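Long-range contacts in uncharacterized protein Atu2773 (Agrobacterium tumefaciens, PDB 2QV5), which is of unknown function but belongs to the divergent polysaccharide deacetylases and may act on a carbohydrate: residues 55-59 with 241-245; 102-106 with 136-140. One frame throughout, in Å; residues are numbered along the deposited sequence. Where two conformers were deposited one is given.

Contact 1: 55-59 with 241-245; sequences PEVTL and IVGVS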
ATOM      1  N   PRO A  55       1.207   1.299 -15.612  1.00 16.57           N
ATOM      2  CA  PRO A  55       0.716   2.343 -14.686  1.00 17.02           C
ATOM      3  C   PRO A  55      -0.473   1.947 -13.808  1.00  9.50           C
ATOM      4  O   PRO A  55      -0.794   2.652 -12.854  1.00 11.45           O
ATOM      5  CB  PRO A  55       0.298   3.481 -15.618  1.00 19.58           C
ATOM      6  CG  PRO A  55       0.212   2.900 -16.963  1.00 20.94           C
ATOM      7  CD  PRO A  55       1.195   1.770 -17.007  1.00 17.47           C
ATOM      8  N   GLU A  56      -1.118   0.837 -14.146  1.00  9.99           N
ATOM      9  CA  GLU A  56      -2.274   0.345 -13.403  1.00  9.72           C
ATOM     10  C   GLU A  56      -1.851  -0.300 -12.088  1.00 10.42           C
ATOM     11  O   GLU A  56      -2.669  -0.476 -11.203  1.00 10.07           O
ATOM     12  CB  GLU A  56      -3.051  -0.665 -14.244  1.00 10.79           C
ATOM     13  CG  GLU A  56      -3.856  -0.052 -15.397  1.00 21.58           C
ATOM     14  CD  GLU A  56      -3.044   0.110 -16.688  1.00 34.63           C
ATOM     15  OE1 GLU A  56      -1.819  -0.168 -16.692  1.00 21.19           O
ATOM     16  OE2 GLU A  56      -3.642   0.528 -17.704  1.00 39.07           O
ATOM     17  N   VAL A  57      -0.574  -0.662 -11.988  1.00 11.14           N
ATOM     18  CA  VAL A  57      -0.016  -1.239 -10.772  1.00 12.24           C
ATOM     19  C   VAL A  57       0.248  -0.120  -9.771  1.00  6.36           C
ATOM     20  O   VAL A  57       0.945   0.864 -10.067  1.00 14.15           O
ATOM     21  CB  VAL A  57       1.261  -2.054 -11.080  1.00 11.21           C
ATOM     22  CG1 VAL A  57       1.919  -2.596  -9.796  1.00 14.39           C
ATOM     23  CG2 VAL A  57       0.931  -3.206 -12.024  1.00 14.33           C
ATOM     24  N   THR A  58      -0.320  -0.273  -8.581  1.00 11.62           N
ATOM     25  CA  THR A  58      -0.150   0.690  -7.496  1.00  9.17           C
ATOM     26  C   THR A  58       1.245   0.495  -6.900  1.00  6.65           C
ATOM     27  O   THR A  58       1.696  -0.636  -6.747  1.00  8.64           O
ATOM     28  CB  THR A  58      -1.248   0.483  -6.434  1.00 14.14           C
ATOM     29  OG1 THR A  58      -2.524   0.691  -7.051  1.00  8.67           O
ATOM     30  CG2 THR A  58      -1.091   1.436  -5.238  1.00 11.14           C
ATOM     31  N   LEU A  59       1.931   1.592  -6.586  1.00  7.44           N
ATOM     32  CA  LEU A  59       3.287   1.485  -6.025  1.00 10.06           C
ATOM     33  C   LEU A  59       3.362   1.936  -4.568  1.00  9.26           C
ATOM     34  O   LEU A  59       2.863   3.001  -4.208  1.00 11.62           O
ATOM     35  CB  LEU A  59       4.300   2.240  -6.905  1.00 10.78           C
ATOM     36  CG  LEU A  59       4.324   1.848  -8.399  1.00  7.75           C
ATOM     37  CD1 LEU A  59       5.277   2.749  -9.167  1.00 11.73           C
ATOM     38  CD2 LEU A  59       4.696   0.400  -8.621  1.00  8.24           C
ATOM     39  N   ILE A 241      -7.263  -4.055 -14.221  1.00 11.96           N
ATOM     40  CA  ILE A 241      -6.373  -3.660 -13.102  1.00 15.10           C
ATOM     41  C   ILE A 241      -6.610  -2.188 -12.750  1.00 11.14           C
ATOM     42  O   ILE A 241      -6.493  -1.311 -13.606  1.00 15.68           O
ATOM     43  CB  ILE A 241      -4.867  -3.906 -13.418  1.00 12.19           C
ATOM     44  CG1 ILE A 241      -4.651  -5.285 -14.089  1.00 20.60           C
ATOM     45  CG2 ILE A 241      -3.995  -3.687 -12.158  1.00 16.94           C
ATOM     46  CD1 ILE A 241      -4.897  -6.489 -13.203  1.00 17.75           C
ATOM     47  N   VAL A 242      -6.996  -1.931 -11.507  1.00 12.69           N
ATOM     48  CA  VAL A 242      -7.336  -0.582 -11.073  1.00  9.91           C
ATOM     49  C   VAL A 242      -6.468  -0.186  -9.883  1.00 16.02           C
ATOM     50  O   VAL A 242      -5.917  -1.054  -9.207  1.00 11.61           O
ATOM     51  CB  VAL A 242      -8.844  -0.457 -10.701  1.00 13.33           C
ATOM     52  CG1 VAL A 242      -9.729  -0.867 -11.882  1.00  9.50           C
ATOM     53  CG2 VAL A 242      -9.197  -1.306  -9.473  1.00  9.40           C
ATOM     54  N   GLY A 243      -6.339   1.115  -9.633  1.00 12.39           N
ATOM     55  CA  GLY A 243      -5.676   1.599  -8.407  1.00 15.75           C
ATOM     56  C   GLY A 243      -6.387   1.103  -7.156  1.00 19.49           C
ATOM     57  O   GLY A 243      -7.594   0.837  -7.189  1.00 18.42           O
ATOM     58  N   VAL A 244      -5.636   0.958  -6.062  1.00 15.24           N
ATOM     59  CA  VAL A 244      -6.184   0.523  -4.765  1.00 16.54           C
ATOM     60  C   VAL A 244      -7.393   1.347  -4.306  1.00 11.56           C
ATOM     61  O   VAL A 244      -8.363   0.780  -3.795  1.00 18.78           O
ATOM     62  CB  VAL A 244      -5.086   0.488  -3.663  1.00 15.45           C
ATOM     63  CG1 VAL A 244      -5.678   0.492  -2.263  1.00 21.43           C
ATOM     64  CG2 VAL A 244      -4.254  -0.755  -3.835  1.00 20.57           C
ATOM     65  N   SER A 245      -7.333   2.667  -4.506  1.00 14.67           N
ATOM     66  CA  SER A 245      -8.431   3.568  -4.128  0.50 15.56           C
ATOM     67  C   SER A 245      -9.769   3.188  -4.752  1.00 16.31           C
ATOM     68  O   SER A 245     -10.821   3.402  -4.148  1.00 18.84           O
ATOM     69  CB  SER A 245      -8.100   5.015  -4.487  0.50 18.30           C
ATOM     70  OG  SER A 245      -9.178   5.859  -4.132  0.50 17.71           O
TER
HETATM   71  O   HOH W   1      -3.267  -1.453  -8.840  1.00 11.38           O

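Contact 2: 102-106 with 136-140; sequences TLLAG and RFLAE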
ATOM      1  N   THR A 102       9.854   4.105  13.243  1.00 30.75           N
ATOM      2  CA  THR A 102       8.973   2.954  13.479  1.00 27.78           C
ATOM      3  C   THR A 102       8.009   3.251  14.625  1.00 26.76           C
ATOM      4  O   THR A 102       8.432   3.669  15.707  1.00 27.27           O
ATOM      5  CB  THR A 102       9.800   1.674  13.785  1.00 27.11           C
ATOM      6  OG1 THR A 102      10.828   1.523  12.805  1.00 24.97           O
ATOM      7  CG2 THR A 102       8.928   0.434  13.768  1.00 22.96           C
ATOM      8  N   LEU A 103       6.711   3.058  14.382  1.00 20.48           N
ATOM      9  CA  LEU A 103       5.707   3.285  15.424  1.00 22.64           C
ATOM     10  C   LEU A 103       5.726   2.096  16.387  1.00 23.62           C
ATOM     11  O   LEU A 103       5.801   0.937  15.954  1.00 17.19           O
ATOM     12  CB  LEU A 103       4.314   3.512  14.815  1.00 26.42           C
ATOM     13  CG  LEU A 103       3.969   4.889  14.205  1.00 24.99           C
ATOM     14  CD1 LEU A 103       4.875   5.316  13.077  1.00 18.07           C
ATOM     15  CD2 LEU A 103       2.537   4.895  13.701  1.00 24.29           C
ATOM     16  N   LEU A 104       5.695   2.395  17.686  1.00 25.09           N
ATOM     17  CA  LEU A 104       5.859   1.383  18.728  1.00 23.25           C
ATOM     18  C   LEU A 104       4.620   1.272  19.597  1.00 26.27           C
ATOM     19  O   LEU A 104       4.045   2.287  20.008  1.00 24.34           O
ATOM     20  CB  LEU A 104       7.099   1.685  19.589  1.00 26.24           C
ATOM     21  CG  LEU A 104       8.431   1.865  18.848  1.00 29.59           C
ATOM     22  CD1 LEU A 104       9.530   2.350  19.780  1.00 33.42           C
ATOM     23  CD2 LEU A 104       8.853   0.576  18.137  1.00 31.65           C
ATOM     24  N   ALA A 105       4.224   0.029  19.875  1.00 23.32           N
ATOM     25  CA  ALA A 105       3.014  -0.278  20.635  1.00 27.42           C
ATOM     26  C   ALA A 105       2.958   0.343  22.041  1.00 30.57           C
ATOM     27  O   ALA A 105       1.884   0.735  22.499  1.00 36.53           O
ATOM     28  CB  ALA A 105       2.801  -1.790  20.704  1.00 28.09           C
ATOM     29  N   GLY A 106       4.106   0.441  22.704  1.00 30.74           N
ATOM     30  CA  GLY A 106       4.166   0.931  24.084  1.00 38.56           C
ATOM     31  C   GLY A 106       4.282   2.438  24.262  1.00 38.37           C
ATOM     32  O   GLY A 106       4.084   2.946  25.365  1.00 37.82           O
ATOM     33  N   ARG A 136       3.368  -6.783  15.895  1.00 26.70           N
ATOM     34  CA  ARG A 136       3.063  -6.371  17.266  1.00 29.42           C
ATOM     35  C   ARG A 136       2.083  -5.196  17.294  1.00 30.33           C
ATOM     36  O   ARG A 136       1.086  -5.245  18.015  1.00 27.95           O
ATOM     37  CB  ARG A 136       4.361  -6.030  18.019  1.00 33.95           C
ATOM     38  CG  ARG A 136       4.206  -5.431  19.432  1.00 42.90           C
ATOM     39  CD  ARG A 136       3.726  -6.445  20.475  1.00 53.47           C
ATOM     40  NE  ARG A 136       4.565  -7.644  20.542  1.00 59.47           N
ATOM     41  CZ  ARG A 136       5.486  -7.883  21.474  1.00 60.63           C
ATOM     42  NH1 ARG A 136       5.712  -7.007  22.447  1.00 60.88           N
ATOM     43  NH2 ARG A 136       6.187  -9.008  21.429  1.00 56.76           N
ATOM     44  N   PHE A 137       2.360  -4.165  16.492  1.00 27.69           N
ATOM     45  CA  PHE A 137       1.596  -2.912  16.502  1.00 27.82           C
ATOM     46  C   PHE A 137       0.109  -3.064  16.145  1.00 26.70           C
ATOM     47  O   PHE A 137      -0.756  -2.473  16.804  1.00 24.61           O
ATOM     48  CB  PHE A 137       2.249  -1.877  15.578  1.00 27.87           C
ATOM     49  CG  PHE A 137       1.803  -0.463  15.834  1.00 23.65           C
ATOM     50  CD1 PHE A 137       2.467   0.326  16.762  1.00 27.50           C
ATOM     51  CD2 PHE A 137       0.724   0.082  15.143  1.00 24.05           C
ATOM     52  CE1 PHE A 137       2.060   1.629  17.008  1.00 23.69           C
ATOM     53  CE2 PHE A 137       0.313   1.386  15.380  1.00 19.55           C
ATOM     54  CZ  PHE A 137       0.983   2.162  16.306  1.00 24.43           C
ATOM     55  N   LEU A 138      -0.177  -3.862  15.118  1.00 22.90           N
ATOM     56  CA  LEU A 138      -1.535  -4.001  14.587  1.00 19.85           C
ATOM     57  C   LEU A 138      -2.500  -4.729  15.514  1.00 19.87           C
ATOM     58  O   LEU A 138      -3.712  -4.555  15.404  1.00 18.25           O
ATOM     59  CB  LEU A 138      -1.515  -4.647  13.186  1.00 23.79           C
ATOM     60  CG  LEU A 138      -0.836  -3.832  12.072  1.00 15.14           C
ATOM     61  CD1 LEU A 138      -0.521  -4.712  10.848  1.00 24.08           C
ATOM     62  CD2 LEU A 138      -1.627  -2.562  11.679  1.00 16.32           C
ATOM     63  N   ALA A 139      -1.955  -5.534  16.424  1.00 20.22           N
ATOM     64  CA  ALA A 139      -2.751  -6.255  17.417  1.00 27.32           C
ATOM     65  C   ALA A 139      -3.057  -5.432  18.685  1.00 26.66           C
ATOM     66  O   ALA A 139      -3.740  -5.919  19.592  1.00 29.75           O
ATOM     67  CB  ALA A 139      -2.055  -7.571  17.780  1.00 29.45           C
ATOM     68  N   GLU A 140      -2.569  -4.191  18.741  1.00 24.44           N
ATOM     69  CA  GLU A 140      -2.715  -3.341  19.927  1.00 24.29           C
ATOM     70  C   GLU A 140      -3.653  -2.151  19.715  1.00 23.07           C
ATOM     71  O   GLU A 140      -3.248  -1.131  19.149  1.00 25.70           O
ATOM     72  CB  GLU A 140      -1.344  -2.864  20.406  1.00 28.57           C
ATOM     73  CG  GLU A 140      -0.376  -3.990  20.765  1.00 35.35           C
ATOM     74  CD  GLU A 140      -0.747  -4.713  22.048  1.00 51.59           C
ATOM     75  OE1 GLU A 140      -0.710  -4.073  23.125  1.00 57.57           O
ATOM     76  OE2 GLU A 140      -1.057  -5.924  21.981  1.00 51.35           O
TER

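Contact 1: 55-59 with 241-245
E56 meets I241 through the inner part of its side chain: CG lies 3.4 Å from the carbonyl O of I241, while CB packs against I241 CG2 at 3.8 Å. The chain then bends (chi2 87°), carrying the carboxylate away from 241-245, where OE2 makes a weak, long ion pair with R22. The backbone O of E56 accepts a hydrogen bond from a bridging water, 2.6 Å from E56 O and 2.7 Å from V242 O, which has more acceptors in reach than protons to give. The water thus links the two carbonyl oxygens. V57 turns its side chain from this seam onto V36 and S231, and its O is hydrogen-bonded to H80 ND1.

The seven strands from 30-39 to 212-218 close into a parallel ring, consistent with the distorted beta/alpha barrel of polysaccharide deacetylases. T58 stands at the beginning of strand 58-62, its backbone bonded to I34 and V36, and V242 bonds to V32 near the start of strand 30-39; the contact therefore lies at the barrel's N-terminal end.

With OG1 beside the backbone N (chi1 -61°), T58 directs its hydroxyl toward the water and V244 N. OG1 is 2.9 Å from the water and accepts the N-H of V244 at 3.3 Å, a long bond bent to 150°. G243 CA comes within 3.5 Å of T58 OG1. The side chains of T58 and V244 cross at roughly a right angle, CG2 to CG2 4.1 Å, and V244 continues onto A33, V35 and L157, consistent with the short, weakly bonded helix 244-247 lying under that end.

Contact 2: 102-106 with 136-140
F137 swings its ring toward 102-106 by placing CG nearly anti to the backbone N (chi1 -162°), with the ring plane turned steeply to the CA-CB bond (chi2 89°). L103 CB lies 3.7 Å from F137 CE1; with CG beside the backbone N (chi1 -78°), L103 also brings CD2 to 4.1 Å from F137 CZ. The ring's edge does most of the remaining work: A105 N, 3.6 Å from F137 CD1, and L104 O, 3.7 Å from F137 CE1, both lie near the ring plane, whereas L103 O approaches CD1 obliquely.

Beyond the ring, A105 CB sits against two aliphatic stems, at 3.9 Å from E140 CG and 4.1 Å from R136 CG. The segments follow strands 82-88 and 128-131, probably as loops at the C-terminal end of a beta/alpha barrel's parallel strands; A143 and V147 of helix 141-153 also pack on F137.

No hydrogen bond spans the segments. E89 serves both instead, its OE1 accepting A105 N and its backbone bonding to that of F137, while N112 ND2 donates to L104 O. Direct contact is therefore mainly van der Waals, probably helped by weak electrostatic attraction between ring-edge hydrogens and the carbonyl of L104.

Contact 1 and contact 2 sit on opposite sides of the chain's centre, their own centres 28 Å apart and their nearest atoms about 15 Å apart, so neither touches the other. Along the sequence, both halves of contact 2 fall between the two halves of contact 1. Segments 55-59 and 241-245 meet at the N-terminal end of the barrel, 102-106 and 136-140 in loops that follow the C-terminal ends of strands; the centre of contact 1 lies about 10 Å, that of contact 2 about 18 Å, from the centre of the chain. In beta/alpha barrels the C-terminal end carries the active site, so contact 2 probably belongs to the catalytic side and contact 1 to the far one.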